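Local coordinates for protein putative alpha-galactosidase (Bacteroides fragilis, PDB 4NZJ) that probably removes terminal, non-reducing alpha-D-galactose residues by hydrolysis from alpha-D-galactosides such as galactose oligosaccharides, galactomannans and galactolipids, at residues I139-F144 and T161-G166; T204-F209 and G239-A244. All blocks are in the same frame, centred on the assembly; numbering follows the deposited sequence.

Contact 1 (I139-F144 and T161-G166); sequences INIDDF and TKFPRG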
loop_
_atom_site.group_PDB
_atom_site.type_symbol
_atom_site.label_atom_id
_atom_site.label_comp_id
_atom_site.label_asym_id
_atom_site.label_seq_id
_atom_site.Cartn_x
_atom_site.Cartn_y
_atom_site.Cartn_z
ATOM N N ILE A 139 -4.290 4.459 -7.792
ATOM C CA ILE A 139 -5.054 5.690 -7.655
ATOM C C ILE A 139 -6.513 5.257 -7.547
ATOM O O ILE A 139 -7.087 4.754 -8.502
ATOM C CB ILE A 139 -4.804 6.625 -8.850
ATOM C CG1 ILE A 139 -3.347 7.093 -8.800
ATOM C CG2 ILE A 139 -5.756 7.817 -8.845
ATOM C CD1 ILE A 139 -2.935 8.000 -9.934
ATOM N N ASN A 140 -7.085 5.418 -6.361
ATOM C CA ASN A 140 -8.363 4.797 -6.031
ATOM C C ASN A 140 -9.495 5.810 -5.911
ATOM O O ASN A 140 -9.502 6.661 -5.011
ATOM C CB ASN A 140 -8.231 3.992 -4.736
ATOM C CG ASN A 140 -7.250 2.832 -4.852
ATOM O OD1 ASN A 140 -6.881 2.402 -5.946
ATOM N ND2 ASN A 140 -6.827 2.310 -3.710
ATOM N N ILE A 141 -10.452 5.698 -6.826
ATOM C CA ILE A 141 -11.699 6.442 -6.774
ATOM C C ILE A 141 -12.537 5.818 -5.665
ATOM O O ILE A 141 -12.663 4.592 -5.584
ATOM C CB ILE A 141 -12.448 6.352 -8.129
ATOM C CG1 ILE A 141 -11.621 7.024 -9.225
ATOM C CG2 ILE A 141 -13.835 6.974 -8.046
ATOM C CD1 ILE A 141 -12.205 6.889 -10.615
ATOM N N ASP A 142 -13.098 6.659 -4.807
ATOM C CA ASP A 142 -13.915 6.186 -3.699
ATOM C C ASP A 142 -15.408 6.380 -4.016
ATOM O O ASP A 142 -15.806 6.306 -5.176
ATOM C CB ASP A 142 -13.476 6.867 -2.398
ATOM C CG ASP A 142 -13.768 6.015 -1.165
ATOM O OD1 ASP A 142 -12.976 5.089 -0.865
ATOM O OD2 ASP A 142 -14.800 6.265 -0.508
ATOM N N ASP A 143 -16.232 6.628 -2.997
ATOM C CA ASP A 143 -17.692 6.640 -3.134
ATOM C C ASP A 143 -18.157 7.836 -3.987
ATOM O O ASP A 143 -17.423 8.811 -4.167
ATOM C CB ASP A 143 -18.295 6.706 -1.715
ATOM C CG ASP A 143 -19.722 6.161 -1.608
ATOM O OD1 ASP A 143 -20.370 5.810 -2.614
ATOM O OD2 ASP A 143 -20.190 6.095 -0.443
ATOM N N PHE A 144 -19.380 7.744 -4.512
ATOM C CA PHE A 144 -20.038 8.826 -5.273
ATOM C C PHE A 144 -19.518 9.069 -6.701
ATOM O O PHE A 144 -19.810 10.118 -7.282
ATOM C CB PHE A 144 -20.025 10.168 -4.520
ATOM C CG PHE A 144 -20.790 10.170 -3.227
ATOM C CD1 PHE A 144 -20.158 9.848 -2.036
ATOM C CD2 PHE A 144 -22.121 10.555 -3.196
ATOM C CE1 PHE A 144 -20.848 9.889 -0.838
ATOM C CE2 PHE A 144 -22.819 10.592 -2.002
ATOM C CZ PHE A 144 -22.181 10.256 -0.826
ATOM N N THR A 161 -21.305 14.152 -14.893
ATOM C CA THR A 161 -20.884 15.510 -14.564
ATOM C C THR A 161 -19.448 15.447 -14.043
ATOM O O THR A 161 -18.601 16.266 -14.415
ATOM C CB THR A 161 -21.791 16.157 -13.500
ATOM O OG1 THR A 161 -23.146 16.159 -13.963
ATOM C CG2 THR A 161 -21.351 17.587 -13.224
ATOM N N LYS A 162 -19.186 14.466 -13.188
ATOM C CA LYS A 162 -17.854 14.242 -12.631
ATOM C C LYS A 162 -16.891 13.627 -13.638
ATOM O O LYS A 162 -15.715 14.006 -13.692
ATOM C CB LYS A 162 -17.942 13.326 -11.408
ATOM C CG LYS A 162 -18.717 13.942 -10.260
ATOM C CD LYS A 162 -18.764 13.024 -9.055
ATOM C CE LYS A 162 -19.582 13.671 -7.952
ATOM N NZ LYS A 162 -19.644 12.820 -6.743
ATOM N N PHE A 163 -17.396 12.673 -14.421
ATOM C CA PHE A 163 -16.581 11.911 -15.371
ATOM C C PHE A 163 -17.205 11.995 -16.756
ATOM O O PHE A 163 -17.832 11.049 -17.223
ATOM C CB PHE A 163 -16.435 10.460 -14.884
ATOM C CG PHE A 163 -15.729 10.355 -13.565
ATOM C CD1 PHE A 163 -14.348 10.455 -13.496
ATOM C CD2 PHE A 163 -16.447 10.211 -12.382
ATOM C CE1 PHE A 163 -13.690 10.387 -12.285
ATOM C CE2 PHE A 163 -15.791 10.142 -11.163
ATOM C CZ PHE A 163 -14.411 10.231 -11.114
ATOM N N PRO A 164 -17.043 13.154 -17.422
ATOM C CA PRO A 164 -17.758 13.398 -18.677
ATOM C C PRO A 164 -17.304 12.506 -19.832
ATOM O O PRO A 164 -18.026 12.372 -20.812
ATOM C CB PRO A 164 -17.491 14.880 -18.971
ATOM C CG PRO A 164 -16.331 15.268 -18.128
ATOM C CD PRO A 164 -16.282 14.331 -16.962
ATOM N N ARG A 165 -16.128 11.894 -19.707
ATOM C CA ARG A 165 -15.660 10.939 -20.707
ATOM C C ARG A 165 -15.641 9.523 -20.156
ATOM O O ARG A 165 -15.022 8.635 -20.737
ATOM C CB ARG A 165 -14.289 11.359 -21.236
ATOM C CG ARG A 165 -14.362 12.680 -21.983
ATOM C CD ARG A 165 -13.020 13.122 -22.540
ATOM N NE ARG A 165 -12.142 13.671 -21.512
ATOM C CZ ARG A 165 -11.017 14.335 -21.776
ATOM N NH1 ARG A 165 -10.626 14.518 -23.034
ATOM N NH2 ARG A 165 -10.273 14.810 -20.785
ATOM N N GLY A 166 -16.346 9.310 -19.048
ATOM C CA GLY A 166 -16.424 8.001 -18.418
ATOM C C GLY A 166 -15.215 7.660 -17.573
ATOM O O GLY A 166 -14.257 8.433 -17.475
#
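The contact closes the long loop that follows the second strand of the TIM barrel. Here Phe144 and Ile141, just past strand 138-140, meet Lys162 and Phe163, just ahead of helix 166-176. The polar link is a single hydrogen bond, from Lys162 NZ to Phe144 O at 2.8 Å. The C=O...N angle is 137°, and the amine is tilted 33° from the carbonyl plane. The lysine chain is extended beyond CG, with chi2, chi3 and chi4 all near 180°. Its length covers the separation of the backbones: the nearest CA atoms, those of Phe144 and Lys162, are 9.4 Å apart. Lys162 NZ also lies 3.5 Å from Phe144 CB, while the Phe144 ring is turned to the other side. The same NZ bonds to Gln112 O, so one amine grips two carbonyls and ties in the loop before helix 116-128.

The apolar link lies deeper. Ile141 and Phe163 approach from opposite directions, and Ile141 CD1 reaches the far end of the ring at Phe163 CZ, 4.0 Å away. The methyl comes in obliquely. Glu116 and Val170 also touch the Phe163 side chain, which places it against helices 116-128 and 166-176. A type I turn from Phe163 to Gly166 leads into helix 166-176, with Gly166 N bonded to Phe163 O at 2.9 Å.

On the strand side, Asp143 OD1 accepts the N-H of Phe144 from its anti side, with the donor well out of the carboxylate plane. Asp143 OD2 bonds a glycerol, probably from the crystallisation liquor, and Asp142 OD1 forms a salt bridge with Lys218. The arrangement is that of a beta-alpha loop at the C-terminal end of a barrel strand, the end that carries the active site in TIM-barrel glycosidases.

Contact 2 (T204-F209 and G239-A244); sequences TDAKDF and GRALRA
Ala206 points its CB toward helix 228-243, and Ala241 and Leu242 receive it. Ala241 CB lies beside the approaching methyl at 3.8 Å, a contact of two small groups. Leu242 arrives differently. Its CB leaves the backbone away from helix 202-212, but the branch at CG brings CD2 back to 4.0 Å from Ala206 CB. Seen from Ala206 CB, the two methyls lie roughly at right angles to each other.

The backbone fills in between them. Ala206 CB sits 3.5 Å from Ala241 O, so the methyl packs on the peptide between Ala241 and Leu242 as well as on side chains. With so little side chain between them, the helices come close: the CA atoms of Ala206 and Leu242 are 5.4 Å apart. Ala241 O also takes a weak hydrogen bond from Ala244 N. No hydrogen bond joins the two segments.

Lys207 adds an outer contact. Bends at chi2 (-63°) and chi4 (42°) lay the chain over Ala244, with Lys207 CE 3.5 Å from Ala244 O. It is the methylene that touches. Lys207 has two deposited conformers, so this contact is doubtful.

Phe209 directs its CB toward the other helix but adds little there; its side chain touches Trp145, and Asp205 O lies over one ring face, offset toward the rim. Asp205 turns away to a salt bridge with Arg150. Thr245, next to Ala244, also touches Ala206. The two helices are neighbours on the outside of the barrel: helix 202-212 follows strand 180-186, helix 228-243 follows strand 216-220, and those strands are adjacent and parallel in the sheet.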
loop_
_atom_site.group_PDB
_atom_site.type_symbol
_atom_site.label_atom_id
_atom_site.label_comp_id
_atom_site.label_asym_id
_atom_site.label_seq_id
_atom_site.Cartn_x
_atom_site.Cartn_y
_atom_site.Cartn_z
ATOM N N THR A 204 -22.570 -8.350 -13.319
ATOM C CA THR A 204 -22.683 -7.181 -14.193
ATOM C C THR A 204 -21.670 -6.103 -13.820
ATOM O O THR A 204 -20.966 -5.562 -14.677
ATOM C CB THR A 204 -24.102 -6.574 -14.132
ATOM O OG1 THR A 204 -25.048 -7.532 -14.616
ATOM C CG2 THR A 204 -24.205 -5.309 -14.978
ATOM N N ASP A 205 -21.602 -5.785 -12.537
ATOM C CA ASP A 205 -20.749 -4.691 -12.097
ATOM C C ASP A 205 -19.269 -5.006 -12.320
ATOM O O ASP A 205 -18.523 -4.165 -12.821
ATOM C CB ASP A 205 -21.058 -4.315 -10.651
ATOM C CG ASP A 205 -22.445 -3.706 -10.492
ATOM O OD1 ASP A 205 -23.163 -3.549 -11.503
ATOM O OD2 ASP A 205 -22.825 -3.389 -9.348
ATOM N N ALA A 206 -18.861 -6.227 -11.989
ATOM C CA ALA A 206 -17.479 -6.651 -12.208
ATOM C C ALA A 206 -17.100 -6.578 -13.690
ATOM O O ALA A 206 -16.004 -6.116 -14.031
ATOM C CB ALA A 206 -17.265 -8.058 -11.671
ATOM N N LYS A 207 -18.000 -7.021 -14.563
ATOM C CA LYS A 207 -17.743 -6.980 -16.004
ATOM C C LYS A 207 -17.617 -5.541 -16.488
ATOM O O LYS A 207 -16.779 -5.237 -17.340
ATOM C CB LYS A 207 -18.832 -7.720 -16.785
ATOM C CG LYS A 207 -18.752 -9.231 -16.651
ATOM C CD LYS A 207 -17.455 -9.768 -17.237
ATOM C CE LYS A 207 -17.295 -11.258 -16.989
ATOM N NZ LYS A 207 -18.570 -11.997 -17.201
ATOM N N ASP A 208 -18.435 -4.645 -15.936
ATOM C CA ASP A 208 -18.325 -3.230 -16.285
ATOM C C ASP A 208 -16.984 -2.672 -15.809
ATOM O O ASP A 208 -16.275 -2.004 -16.577
ATOM C CB ASP A 208 -19.478 -2.410 -15.692
ATOM C CG ASP A 208 -20.768 -2.527 -16.494
ATOM O OD1 ASP A 208 -20.760 -3.035 -17.639
ATOM O OD2 ASP A 208 -21.814 -2.078 -15.979
ATOM N N PHE A 209 -16.627 -2.951 -14.554
ATOM C CA PHE A 209 -15.342 -2.491 -14.026
ATOM C C PHE A 209 -14.193 -2.944 -14.922
ATOM O O PHE A 209 -13.311 -2.149 -15.266
ATOM C CB PHE A 209 -15.102 -2.977 -12.586
ATOM C CG PHE A 209 -16.132 -2.513 -11.589
ATOM C CD1 PHE A 209 -16.821 -1.317 -11.760
ATOM C CD2 PHE A 209 -16.403 -3.278 -10.462
ATOM C CE1 PHE A 209 -17.762 -0.904 -10.831
ATOM C CE2 PHE A 209 -17.338 -2.865 -9.531
ATOM C CZ PHE A 209 -18.022 -1.680 -9.720
ATOM N N GLY A 239 -16.101 -11.786 -5.193
ATOM C CA GLY A 239 -14.793 -12.356 -5.526
ATOM C C GLY A 239 -14.856 -13.216 -6.781
ATOM O O GLY A 239 -14.021 -13.089 -7.679
ATOM N N ARG A 240 -15.858 -14.086 -6.847
ATOM C CA ARG A 240 -16.067 -14.929 -8.022
ATOM C C ARG A 240 -16.327 -14.078 -9.261
ATOM O O ARG A 240 -15.800 -14.357 -10.339
ATOM C CB ARG A 240 -17.221 -15.910 -7.787
ATOM C CG ARG A 240 -16.873 -17.009 -6.798
ATOM C CD ARG A 240 -17.897 -18.127 -6.805
ATOM N NE ARG A 240 -19.224 -17.704 -6.350
ATOM C CZ ARG A 240 -19.617 -17.624 -5.078
ATOM N NH1 ARG A 240 -18.788 -17.915 -4.083
ATOM N NH2 ARG A 240 -20.860 -17.247 -4.797
ATOM N N ALA A 241 -17.132 -13.033 -9.101
ATOM C CA ALA A 241 -17.452 -12.143 -10.209
ATOM C C ALA A 241 -16.194 -11.464 -10.760
ATOM O O ALA A 241 -16.031 -11.352 -11.972
ATOM C CB ALA A 241 -18.488 -11.113 -9.777
ATOM N N LEU A 242 -15.307 -11.020 -9.871
ATOM C CA LEU A 242 -14.050 -10.386 -10.297
ATOM C C LEU A 242 -13.141 -11.356 -11.044
ATOM O O LEU A 242 -12.530 -10.990 -12.047
ATOM C CB LEU A 242 -13.294 -9.810 -9.103
ATOM C CG LEU A 242 -13.954 -8.642 -8.381
ATOM C CD1 LEU A 242 -13.122 -8.290 -7.158
ATOM C CD2 LEU A 242 -14.121 -7.445 -9.306
ATOM N N ARG A 243 -13.057 -12.589 -10.558
ATOM C CA ARG A 243 -12.198 -13.610 -11.167
ATOM C C ARG A 243 -12.758 -14.094 -12.498
ATOM O O ARG A 243 -12.038 -14.672 -13.307
ATOM C CB ARG A 243 -12.023 -14.811 -10.233
ATOM C CG ARG A 243 -11.241 -14.522 -8.964
ATOM C CD ARG A 243 -9.791 -14.158 -9.242
ATOM N NE ARG A 243 -9.071 -15.173 -10.008
ATOM C CZ ARG A 243 -8.561 -16.290 -9.493
ATOM N NH1 ARG A 243 -8.698 -16.562 -8.201
ATOM N NH2 ARG A 243 -7.917 -17.142 -10.276
ATOM N N ALA A 244 -14.050 -13.863 -12.726
ATOM C CA ALA A 244 -14.684 -14.253 -13.980
ATOM C C ALA A 244 -14.407 -13.245 -15.105
ATOM O O ALA A 244 -14.689 -13.533 -16.267
ATOM C CB ALA A 244 -16.186 -14.436 -13.791
#

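Both contacts belong to the TIM barrel, but they hold different elements. Contact 1 joins the two ends of one loop, between strand 138-140 and helix 166-176. Contact 2 joins two successive outer helices, 202-212 and 228-243. Their centres are 19 Å apart and they do not touch. Contact 1 is partly buried and mixes an amine-to-carbonyl hydrogen bond with one methyl-to-ring contact. Contact 2 is largely buried and apolar, built on methyl groups and backbone, with an exposed lysine at its margin. Long side chains bridge distant backbones in 139-144 and 161-166; small ones let the helices of 204-209 and 239-244 come close.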